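Local coordinates for solute-binding protein Csal_2479 (Chromohalobacter salexigens, PDB 4P1L) that binds D-glucuronate in the periplasm and probably passes it to the permease of a tripartite ATP-independent periplasmic (TRAP) transport system, at residues Y36-F45 and A261-W269; F45-R56 and K249-D260. One frame throughout, in Å; residues are numbered along the deposited sequence.

Overall arrangement
Contacts 1 and 2 are two successive lengths of one antiparallel helix pair, helix 37-52 against helix 248-282. Their centres lie about 15 Å apart. Phe45 belongs to both, and along the chain contact 2 is nested inside the loop that contact 1 closes. Both are partly buried. Contact 1 is the inner one, its centre about 14 Å from that of the chain, beside the D-glucuronate site. It joins aromatic, alanine and amide groups, with a serine–glutamate bond at its outer side. The centre of contact 2 is about 24 Å from that of the chain, and more of its residues are exposed. It keeps an apolar strip but adds salt bridges, waters and a helix-ending turn.

Contact 1 of 2, residues Y36-F45 and A261-W269; sequences YPNGKALESF and AAKEQRALW
Ala41 and Gln265 meet at the closest backbone approach, with CB of Ala41 3.5 Å from CB of Gln265. CB of Ala261 packs against CB of Phe45. The small side chains of Ala41 and Ala261 suit this close approach, the axes of 37-45 and 261-269 coming within 8.6 Å. At the N-terminal end, CB of Pro37 touches the edge of the Trp269 indole at CE3, 4.0 Å away, and also CB of Leu268. Tyr36 lies beside Trp269, pointing the same way, and its OH reaches CZ3 of that indole at 3.5 Å. CD1 of Leu268 rests on CB of Lys40.

Two polar bonds cross the interface. Gln265 NE2 donates to Asn38 OD1 over 3.1 Å. The two amide planes stand 87° apart, and the donor sits above the carbonyl plane of Asn38. The bend at chi2 of Gln265 (-90°) turns its amide along Asn38. On the outer side, Ser44 OG donates to the syn lone pair of Glu264 OE1 at 2.7 Å; the extended chain of Glu264 brings the carboxylate there.

Outside the pair, Asn86 binds ND2 of Asn38, Gly142 N binds OE1 of Gln265, and Ser211 binds OH of Tyr36. The Tyr36 ring stacks on His32, which binds beta-D-glucuronate. The buried amides are thus held from several directions, and Tyr36, through His32 and the pocket residue Ser211, probably helps to position this side of the sugar site.

Contact 2 of 2, residues F45-R56 and K249-D260; sequences FAKEVAEKTEGR and KDRQAIREAAED. With SO4 (sulfate ion), chain E.
Arg56 meets Asp250 side-on where the antiparallel helix pair of this family 7 solute-binding protein reaches its outer end. Arg56 NE hydrogen-bonds to Asp250 OD2 and Arg56 NH2 to Asp250 OD1, each bond 2.8 Å long and nearly straight. The guanidinium and carboxylate planes are only 9° apart, and both oxygens use their syn lone pairs. An alanine in place of Asp250 would probably leave the Arg56 guanidinium with little more than its weak bridge to Glu54 and freer to turn.

Helix 37-52 ends just before this pair in a Schellman motif, with Glu54 as the C-prime residue at positive phi. Gly55 N reaches back to Ala50 O. The turn brings Arg56 round to Asp250, and Thr53 O lies over the centre of the guanidinium, 3.1 Å above its plane. CG2 of Thr53 packs against the Asp250 carboxylate.

Farther along, Val49 and Ile254 pass at a slant, CG1 of Val49 lying 3.8 Å from CG1 of Ile254. The Phe45 ring, its CG swung anti to the backbone N (chi1 169°), turns its edge to Ile254 O and the backbone of Ala257 and Ala258. Val49 CG2 lies over one ring face, offset toward its margin, and also touches CB of Ala257.

Toward the surface, Lys52 crosses Glu256 at about a right angle in a salt bridge. Arg255, on another side of its helix, binds a sulfate, probably from the crystallisation liquor, with NE and NH2; Trp243 also holds it. Water 1 donates to Glu48 OE1 and Ala257 O, while water 2 donates to Lys52 O and, at 2.7 Å, to Asp250 OD1.

Contact 1 of 2, residues Y36-F45 and A261-W269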
loop_
_atom_site.group_PDB
_atom_site.type_symbol
_atom_site.label_atom_id
_atom_site.label_comp_id
_atom_site.label_asym_id
_atom_site.label_seq_id
_atom_site.Cartn_x
_atom_site.Cartn_y
_atom_site.Cartn_z
ATOM N N TYR A 36 -3.867 -2.351 -14.095
ATOM C CA TYR A 36 -3.333 -2.901 -12.860
ATOM C C TYR A 36 -4.489 -3.550 -12.081
ATOM O O TYR A 36 -5.614 -3.122 -12.214
ATOM C CB TYR A 36 -2.752 -1.739 -12.080
ATOM C CG TYR A 36 -1.828 -2.096 -10.945
ATOM C CD1 TYR A 36 -0.519 -2.450 -11.197
ATOM C CD2 TYR A 36 -2.250 -1.999 -9.628
ATOM C CE1 TYR A 36 0.360 -2.740 -10.157
ATOM C CE2 TYR A 36 -1.376 -2.277 -8.547
ATOM C CZ TYR A 36 -0.067 -2.640 -8.843
ATOM O OH TYR A 36 0.835 -2.930 -7.848
ATOM N N PRO A 37 -4.213 -4.570 -11.252
ATOM C CA PRO A 37 -5.334 -5.186 -10.534
ATOM C C PRO A 37 -6.234 -4.181 -9.822
ATOM O O PRO A 37 -7.460 -4.314 -9.908
ATOM C CB PRO A 37 -4.634 -6.097 -9.536
ATOM C CG PRO A 37 -3.403 -6.530 -10.287
ATOM C CD PRO A 37 -2.959 -5.313 -11.038
ATOM N N ASN A 38 -5.634 -3.217 -9.112
ATOM C CA ASN A 38 -6.415 -2.184 -8.433
ATOM C C ASN A 38 -7.272 -1.383 -9.409
ATOM O O ASN A 38 -8.398 -0.979 -9.079
ATOM C CB ASN A 38 -5.504 -1.205 -7.693
ATOM C CG ASN A 38 -4.649 -1.881 -6.621
ATOM O OD1 ASN A 38 -4.257 -3.047 -6.734
ATOM N ND2 ASN A 38 -4.350 -1.131 -5.582
ATOM N N GLY A 39 -6.733 -1.139 -10.608
ATOM C CA GLY A 39 -7.448 -0.340 -11.603
ATOM C C GLY A 39 -8.713 -1.055 -12.071
ATOM O O GLY A 39 -9.799 -0.494 -12.121
ATOM N N LYS A 40 -8.564 -2.331 -12.403
ATOM C CA LYS A 40 -9.678 -3.148 -12.817
ATOM C C LYS A 40 -10.774 -3.189 -11.748
ATOM O O LYS A 40 -11.948 -3.033 -12.070
ATOM C CB LYS A 40 -9.197 -4.557 -13.142
ATOM C CG LYS A 40 -8.255 -4.645 -14.349
ATOM C CD LYS A 40 -7.734 -6.075 -14.515
ATOM C CE LYS A 40 -6.944 -6.272 -15.796
ATOM N NZ LYS A 40 -6.221 -7.561 -15.782
ATOM N N ALA A 41 -10.389 -3.384 -10.483
ATOM C CA ALA A 41 -11.342 -3.529 -9.384
ATOM C C ALA A 41 -12.117 -2.237 -9.191
ATOM O O ALA A 41 -13.314 -2.252 -8.885
ATOM C CB ALA A 41 -10.605 -3.916 -8.085
ATOM N N LEU A 42 -11.436 -1.116 -9.376
ATOM C CA LEU A 42 -12.070 0.195 -9.240
ATOM C C LEU A 42 -13.082 0.448 -10.343
ATOM O O LEU A 42 -14.107 1.080 -10.103
ATOM C CB LEU A 42 -11.028 1.308 -9.260
ATOM C CG LEU A 42 -10.172 1.403 -7.988
ATOM C CD1 LEU A 42 -8.997 2.362 -8.161
ATOM C CD2 LEU A 42 -11.031 1.805 -6.744
ATOM N N GLU A 43 -12.784 -0.002 -11.561
ATOM C CA GLU A 43 -13.729 0.179 -12.670
ATOM C C GLU A 43 -14.952 -0.697 -12.413
ATOM O O GLU A 43 -16.083 -0.294 -12.701
ATOM C CB GLU A 43 -13.088 -0.170 -14.022
ATOM C CG GLU A 43 -12.029 0.809 -14.498
ATOM C CD GLU A 43 -12.579 2.172 -14.903
ATOM O OE1 GLU A 43 -13.822 2.351 -14.869
ATOM O OE2 GLU A 43 -11.747 3.056 -15.250
ATOM N N SER A 44 -14.736 -1.889 -11.855
ATOM C CA SER A 44 -15.853 -2.763 -11.486
ATOM C C SER A 44 -16.721 -2.084 -10.442
ATOM O O SER A 44 -17.941 -2.089 -10.542
ATOM C CB SER A 44 -15.352 -4.098 -10.948
ATOM O OG SER A 44 -14.709 -4.830 -11.972
ATOM N N PHE A 45 -16.074 -1.492 -9.443
ATOM C CA PHE A 45 -16.793 -0.743 -8.403
ATOM C C PHE A 45 -17.611 0.376 -9.042
ATOM O O PHE A 45 -18.800 0.546 -8.754
ATOM C CB PHE A 45 -15.788 -0.176 -7.400
ATOM C CG PHE A 45 -16.362 0.828 -6.428
ATOM C CD1 PHE A 45 -17.194 0.427 -5.393
ATOM C CD2 PHE A 45 -16.008 2.170 -6.510
ATOM C CE1 PHE A 45 -17.688 1.342 -4.499
ATOM C CE2 PHE A 45 -16.488 3.093 -5.588
ATOM C CZ PHE A 45 -17.334 2.678 -4.597
ATOM N N ALA A 261 -15.926 -5.443 -5.074
ATOM C CA ALA A 261 -14.709 -4.986 -5.754
ATOM C C ALA A 261 -13.428 -5.443 -5.055
ATOM O O ALA A 261 -12.449 -5.774 -5.732
ATOM C CB ALA A 261 -14.706 -3.476 -5.896
ATOM N N ALA A 262 -13.401 -5.434 -3.717
ATOM C CA ALA A 262 -12.223 -5.921 -2.973
ATOM C C ALA A 262 -12.039 -7.428 -3.159
ATOM O O ALA A 262 -10.919 -7.911 -3.318
ATOM C CB ALA A 262 -12.332 -5.590 -1.474
ATOM N N LYS A 263 -13.136 -8.179 -3.159
ATOM C CA LYS A 263 -13.030 -9.616 -3.389
ATOM C C LYS A 263 -12.394 -9.874 -4.772
ATOM O O LYS A 263 -11.531 -10.753 -4.943
ATOM C CB LYS A 263 -14.406 -10.274 -3.272
ATOM C CG LYS A 263 -14.371 -11.792 -3.355
ATOM C CD LYS A 263 -15.673 -12.421 -2.822
ATOM C CE LYS A 263 -15.840 -13.874 -3.257
ATOM N NZ LYS A 263 -16.399 -13.997 -4.643
ATOM N N GLU A 264 -12.812 -9.077 -5.746
ATOM C CA GLU A 264 -12.305 -9.198 -7.117
ATOM C C GLU A 264 -10.832 -8.793 -7.144
ATOM O O GLU A 264 -9.995 -9.494 -7.711
ATOM C CB GLU A 264 -13.093 -8.307 -8.088
ATOM C CG GLU A 264 -12.534 -8.386 -9.509
ATOM C CD GLU A 264 -13.173 -7.421 -10.496
ATOM O OE1 GLU A 264 -14.004 -6.590 -10.096
ATOM O OE2 GLU A 264 -12.838 -7.503 -11.689
ATOM N N GLN A 265 -10.530 -7.649 -6.529
ATOM C CA GLN A 265 -9.161 -7.154 -6.490
ATOM C C GLN A 265 -8.198 -8.190 -5.911
ATOM O O GLN A 265 -7.080 -8.342 -6.398
ATOM C CB GLN A 265 -9.068 -5.877 -5.678
ATOM C CG GLN A 265 -7.706 -5.213 -5.776
ATOM C CD GLN A 265 -6.708 -5.657 -4.718
ATOM O OE1 GLN A 265 -7.052 -6.256 -3.702
ATOM N NE2 GLN A 265 -5.461 -5.346 -4.954
ATOM N N ARG A 266 -8.604 -8.888 -4.855
ATOM C CA ARG A 266 -7.692 -9.852 -4.224
ATOM C C ARG A 266 -7.439 -11.074 -5.126
ATOM O O ARG A 266 -6.321 -11.596 -5.176
ATOM C CB ARG A 266 -8.220 -10.275 -2.862
ATOM C CG ARG A 266 -8.321 -9.106 -1.884
ATOM C CD ARG A 266 -8.926 -9.568 -0.582
ATOM N NE ARG A 266 -9.265 -8.458 0.296
ATOM C CZ ARG A 266 -9.735 -8.616 1.526
ATOM N NH1 ARG A 266 -9.874 -9.828 2.051
ATOM N NH2 ARG A 266 -10.015 -7.555 2.254
ATOM N N ALA A 267 -8.460 -11.492 -5.862
ATOM C CA ALA A 267 -8.303 -12.568 -6.835
ATOM C C ALA A 267 -7.396 -12.136 -7.996
ATOM O O ALA A 267 -6.496 -12.887 -8.395
ATOM C CB ALA A 267 -9.682 -13.030 -7.363
ATOM N N LEU A 268 -7.658 -10.946 -8.554
ATOM C CA LEU A 268 -6.835 -10.383 -9.631
ATOM C C LEU A 268 -5.397 -10.198 -9.167
ATOM O O LEU A 268 -4.434 -10.392 -9.938
ATOM C CB LEU A 268 -7.378 -9.030 -10.068
ATOM C CG LEU A 268 -8.728 -9.042 -10.765
ATOM C CD1 LEU A 268 -9.202 -7.601 -11.049
ATOM C CD2 LEU A 268 -8.646 -9.867 -12.057
ATOM N N TRP A 269 -5.265 -9.786 -7.910
ATOM C CA TRP A 269 -3.957 -9.576 -7.318
ATOM C C TRP A 269 -3.073 -10.820 -7.382
ATOM O O TRP A 269 -1.922 -10.753 -7.817
ATOM C CB TRP A 269 -4.064 -9.124 -5.864
ATOM C CG TRP A 269 -2.709 -8.840 -5.329
ATOM C CD1 TRP A 269 -1.985 -9.614 -4.464
ATOM C CD2 TRP A 269 -1.879 -7.716 -5.656
ATOM N NE1 TRP A 269 -0.754 -9.042 -4.235
ATOM C CE2 TRP A 269 -0.658 -7.884 -4.966
ATOM C CE3 TRP A 269 -2.037 -6.604 -6.486
ATOM C CZ2 TRP A 269 0.379 -6.957 -5.044
ATOM C CZ3 TRP A 269 -1.005 -5.682 -6.573
ATOM C CH2 TRP A 269 0.200 -5.878 -5.867
#

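Contact 2 of 2, residues F45-R56 and K249-D260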
loop_
_atom_site.group_PDB
_atom_site.type_symbol
_atom_site.label_atom_id
_atom_site.label_comp_id
_atom_site.label_asym_id
_atom_site.label_seq_id
_atom_site.Cartn_x
_atom_site.Cartn_y
_atom_site.Cartn_z
ATOM N N PHE A 45 -16.074 -1.492 -9.443
ATOM C CA PHE A 45 -16.793 -0.743 -8.403
ATOM C C PHE A 45 -17.611 0.376 -9.042
ATOM O O PHE A 45 -18.800 0.546 -8.754
ATOM C CB PHE A 45 -15.788 -0.176 -7.400
ATOM C CG PHE A 45 -16.362 0.828 -6.428
ATOM C CD1 PHE A 45 -17.194 0.427 -5.393
ATOM C CD2 PHE A 45 -16.008 2.170 -6.510
ATOM C CE1 PHE A 45 -17.688 1.342 -4.499
ATOM C CE2 PHE A 45 -16.488 3.093 -5.588
ATOM C CZ PHE A 45 -17.334 2.678 -4.597
ATOM N N ALA A 46 -16.977 1.141 -9.919
ATOM C CA ALA A 46 -17.657 2.257 -10.556
ATOM C C ALA A 46 -18.919 1.792 -11.293
ATOM O O ALA A 46 -19.972 2.419 -11.191
ATOM C CB ALA A 46 -16.720 2.982 -11.521
ATOM N N LYS A 47 -18.796 0.707 -12.052
ATOM C CA LYS A 47 -19.950 0.180 -12.778
ATOM C C LYS A 47 -21.048 -0.294 -11.851
ATOM O O LYS A 47 -22.229 0.008 -12.062
ATOM C CB LYS A 47 -19.544 -0.972 -13.695
ATOM C CG LYS A 47 -18.692 -0.542 -14.851
ATOM C CD LYS A 47 -18.085 -1.756 -15.564
ATOM C CE LYS A 47 -17.419 -1.339 -16.879
ATOM N NZ LYS A 47 -16.056 -0.743 -16.703
ATOM N N GLU A 48 -20.663 -1.071 -10.843
ATOM C CA GLU A 48 -21.635 -1.663 -9.936
ATOM C C GLU A 48 -22.375 -0.563 -9.162
ATOM O O GLU A 48 -23.589 -0.631 -8.955
ATOM C CB GLU A 48 -20.946 -2.659 -9.005
ATOM C CG GLU A 48 -21.903 -3.522 -8.215
ATOM C CD GLU A 48 -21.209 -4.621 -7.439
ATOM O OE1 GLU A 48 -20.140 -5.075 -7.886
ATOM O OE2 GLU A 48 -21.727 -5.041 -6.378
ATOM N N VAL A 49 -21.652 0.476 -8.761
ATOM C CA VAL A 49 -22.285 1.622 -8.102
ATOM C C VAL A 49 -23.340 2.280 -9.017
ATOM O O VAL A 49 -24.499 2.467 -8.615
ATOM C CB VAL A 49 -21.243 2.662 -7.644
ATOM C CG1 VAL A 49 -21.916 3.958 -7.209
ATOM C CG2 VAL A 49 -20.384 2.079 -6.526
ATOM N N ALA A 50 -22.972 2.603 -10.252
ATOM C CA ALA A 50 -23.931 3.211 -11.177
ATOM C C ALA A 50 -25.170 2.306 -11.373
ATOM O O ALA A 50 -26.300 2.780 -11.351
ATOM C CB ALA A 50 -23.264 3.510 -12.514
ATOM N N GLU A 51 -24.955 1.003 -11.531
ATOM C CA GLU A 51 -26.056 0.054 -11.730
ATOM C C GLU A 51 -26.923 -0.064 -10.479
ATOM O O GLU A 51 -28.151 -0.001 -10.555
ATOM C CB GLU A 51 -25.512 -1.319 -12.139
ATOM C CG GLU A 51 -24.792 -1.286 -13.495
ATOM C CD GLU A 51 -23.784 -2.415 -13.684
ATOM O OE1 GLU A 51 -23.612 -3.243 -12.758
ATOM O OE2 GLU A 51 -23.185 -2.476 -14.781
ATOM N N LYS A 52 -26.296 -0.205 -9.318
ATOM C CA LYS A 52 -27.066 -0.413 -8.100
ATOM C C LYS A 52 -27.821 0.827 -7.661
ATOM O O LYS A 52 -28.795 0.704 -6.926
ATOM C CB LYS A 52 -26.174 -0.873 -6.960
ATOM C CG LYS A 52 -25.741 -2.329 -7.016
ATOM C CD LYS A 52 -25.277 -2.767 -5.620
ATOM C CE LYS A 52 -24.485 -4.060 -5.641
ATOM N NZ LYS A 52 -25.357 -5.255 -5.879
ATOM N N THR A 53 -27.359 2.014 -8.068
ATOM C CA THR A 53 -28.018 3.257 -7.668
ATOM C C THR A 53 -28.892 3.811 -8.785
ATOM O O THR A 53 -29.304 4.961 -8.733
ATOM C CB THR A 53 -27.027 4.376 -7.221
ATOM O OG1 THR A 53 -26.211 4.803 -8.328
ATOM C CG2 THR A 53 -26.147 3.899 -6.095
ATOM N N GLU A 54 -29.135 2.998 -9.807
ATOM C CA GLU A 54 -29.926 3.434 -10.952
ATOM C C GLU A 54 -29.447 4.790 -11.494
ATOM O O GLU A 54 -30.248 5.667 -11.829
ATOM C CB GLU A 54 -31.410 3.468 -10.567
ATOM C CG GLU A 54 -31.923 2.083 -10.176
ATOM C CD GLU A 54 -33.268 2.110 -9.463
ATOM O OE1 GLU A 54 -33.820 3.211 -9.249
ATOM O OE2 GLU A 54 -33.761 1.014 -9.113
ATOM N N GLY A 55 -28.128 4.946 -11.582
ATOM C CA GLY A 55 -27.529 6.128 -12.181
ATOM C C GLY A 55 -27.488 7.368 -11.297
ATOM O O GLY A 55 -27.038 8.428 -11.731
ATOM N N ARG A 56 -27.954 7.254 -10.056
ATOM C CA ARG A 56 -27.913 8.397 -9.137
ATOM C C ARG A 56 -26.478 8.753 -8.793
ATOM O O ARG A 56 -26.138 9.914 -8.573
ATOM C CB ARG A 56 -28.688 8.102 -7.850
ATOM C CG ARG A 56 -30.208 8.093 -8.019
ATOM C CD ARG A 56 -30.879 7.933 -6.680
ATOM N NE ARG A 56 -30.693 6.598 -6.126
ATOM C CZ ARG A 56 -31.406 5.526 -6.466
ATOM N NH1 ARG A 56 -32.377 5.614 -7.375
ATOM N NH2 ARG A 56 -31.151 4.357 -5.894
ATOM N N LYS A 249 -30.194 4.064 1.486
ATOM C CA LYS A 249 -30.237 2.901 0.603
ATOM C C LYS A 249 -29.024 2.888 -0.334
ATOM O O LYS A 249 -28.413 1.850 -0.562
ATOM C CB LYS A 249 -31.537 2.861 -0.212
ATOM C CG LYS A 249 -31.704 1.576 -1.006
ATOM C CD LYS A 249 -32.926 1.621 -1.913
ATOM C CE LYS A 249 -32.872 2.833 -2.841
ATOM N NZ LYS A 249 -33.535 2.591 -4.154
ATOM N N ASP A 250 -28.662 4.043 -0.871
ATOM C CA ASP A 250 -27.502 4.085 -1.759
ATOM C C ASP A 250 -26.181 3.789 -1.021
ATOM O O ASP A 250 -25.286 3.132 -1.580
ATOM C CB ASP A 250 -27.434 5.418 -2.511
ATOM C CG ASP A 250 -28.401 5.476 -3.687
ATOM O OD1 ASP A 250 -29.052 4.446 -3.998
ATOM O OD2 ASP A 250 -28.501 6.563 -4.308
ATOM N N ARG A 251 -26.039 4.254 0.223
ATOM C CA ARG A 251 -24.854 3.887 1.011
ATOM C C ARG A 251 -24.755 2.368 1.140
ATOM O O ARG A 251 -23.689 1.792 0.979
ATOM C CB ARG A 251 -24.872 4.522 2.413
ATOM C CG ARG A 251 -24.412 5.992 2.465
ATOM C CD ARG A 251 -24.285 6.509 3.909
ATOM N NE ARG A 251 -25.587 6.754 4.518
ATOM C CZ ARG A 251 -26.321 7.838 4.267
ATOM N NH1 ARG A 251 -27.510 7.993 4.842
ATOM N NH2 ARG A 251 -25.856 8.781 3.441
ATOM N N GLN A 252 -25.867 1.710 1.447
ATOM C CA GLN A 252 -25.830 0.255 1.626
ATOM C C GLN A 252 -25.398 -0.423 0.318
ATOM O O GLN A 252 -24.595 -1.377 0.321
ATOM C CB GLN A 252 -27.194 -0.267 2.120
ATOM C CG GLN A 252 -27.368 -1.785 2.007
ATOM C CD GLN A 252 -28.722 -2.279 2.527
ATOM O OE1 GLN A 252 -29.415 -1.589 3.282
ATOM N NE2 GLN A 252 -29.100 -3.485 2.118
ATOM N N ALA A 253 -25.905 0.087 -0.801
ATOM C CA ALA A 253 -25.574 -0.459 -2.110
ATOM C C ALA A 253 -24.101 -0.232 -2.465
ATOM O O ALA A 253 -23.441 -1.120 -3.017
ATOM C CB ALA A 253 -26.486 0.143 -3.195
ATOM N N ILE A 254 -23.579 0.949 -2.146
ATOM C CA ILE A 254 -22.207 1.284 -2.496
ATOM C C ILE A 254 -21.220 0.487 -1.623
ATOM O O ILE A 254 -20.173 0.043 -2.085
ATOM C CB ILE A 254 -21.989 2.814 -2.442
ATOM C CG1 ILE A 254 -22.846 3.475 -3.540
ATOM C CG2 ILE A 254 -20.508 3.185 -2.598
ATOM C CD1 ILE A 254 -22.882 4.979 -3.482
ATOM N N ARG A 255 -21.590 0.283 -0.367
ATOM C CA ARG A 255 -20.792 -0.541 0.524
ATOM C C ARG A 255 -20.715 -1.967 -0.037
ATOM O O ARG A 255 -19.636 -2.584 -0.062
ATOM C CB ARG A 255 -21.407 -0.504 1.932
ATOM C CG ARG A 255 -20.506 -0.950 3.032
ATOM C CD ARG A 255 -21.109 -0.663 4.415
ATOM N NE ARG A 255 -20.867 0.689 4.952
ATOM C CZ ARG A 255 -19.692 1.127 5.389
ATOM N NH1 ARG A 255 -18.614 0.358 5.297
ATOM N NH2 ARG A 255 -19.577 2.355 5.884
ATOM N N GLU A 256 -21.848 -2.490 -0.512
ATOM C CA GLU A 256 -21.856 -3.808 -1.149
ATOM C C GLU A 256 -20.949 -3.847 -2.392
ATOM O O GLU A 256 -20.178 -4.789 -2.565
ATOM C CB GLU A 256 -23.270 -4.248 -1.518
ATOM C CG GLU A 256 -23.316 -5.676 -2.057
ATOM C CD GLU A 256 -24.723 -6.151 -2.430
ATOM O OE1 GLU A 256 -25.696 -5.365 -2.304
ATOM O OE2 GLU A 256 -24.841 -7.322 -2.856
ATOM N N ALA A 257 -21.046 -2.832 -3.248
ATOM C CA ALA A 257 -20.207 -2.742 -4.445
ATOM C C ALA A 257 -18.716 -2.751 -4.092
ATOM O O ALA A 257 -17.916 -3.363 -4.787
ATOM C CB ALA A 257 -20.519 -1.488 -5.226
ATOM N N ALA A 258 -18.358 -2.049 -3.021
ATOM C CA ALA A 258 -16.962 -1.953 -2.583
ATOM C C ALA A 258 -16.440 -3.280 -2.050
ATOM O O ALA A 258 -15.274 -3.647 -2.276
ATOM C CB ALA A 258 -16.829 -0.877 -1.502
ATOM N N GLU A 259 -17.295 -3.990 -1.324
ATOM C CA GLU A 259 -16.946 -5.312 -0.808
ATOM C C GLU A 259 -16.724 -6.294 -1.972
ATOM O O GLU A 259 -15.739 -7.023 -1.981
ATOM C CB GLU A 259 -18.029 -5.811 0.167
ATOM C CG GLU A 259 -18.004 -5.035 1.491
ATOM C CD GLU A 259 -19.269 -5.193 2.320
ATOM O OE1 GLU A 259 -20.082 -6.085 1.992
ATOM O OE2 GLU A 259 -19.452 -4.416 3.297
ATOM N N ASP A 260 -17.625 -6.292 -2.956
ATOM C CA ASP A 260 -17.450 -7.125 -4.156
ATOM C C ASP A 260 -16.162 -6.740 -4.918
ATOM O O ASP A 260 -15.414 -7.601 -5.390
ATOM C CB ASP A 260 -18.656 -6.995 -5.106
ATOM C CG ASP A 260 -19.963 -7.477 -4.482
ATOM O OD1 ASP A 260 -19.911 -8.213 -3.470
ATOM O OD2 ASP A 260 -21.047 -7.107 -5.002
HETATM S S SO4 E . -22.758 3.744 7.155
HETATM O O1 SO4 E . -22.913 2.706 6.143
HETATM O O2 SO4 E . -22.725 3.129 8.474
HETATM O O3 SO4 E . -21.523 4.513 6.986
HETATM O O4 SO4 E . -23.873 4.684 7.046
HETATM O O HOH W 1 -17.799 -4.207 -7.813
HETATM O O HOH W 2 -29.673 1.822 -4.352
#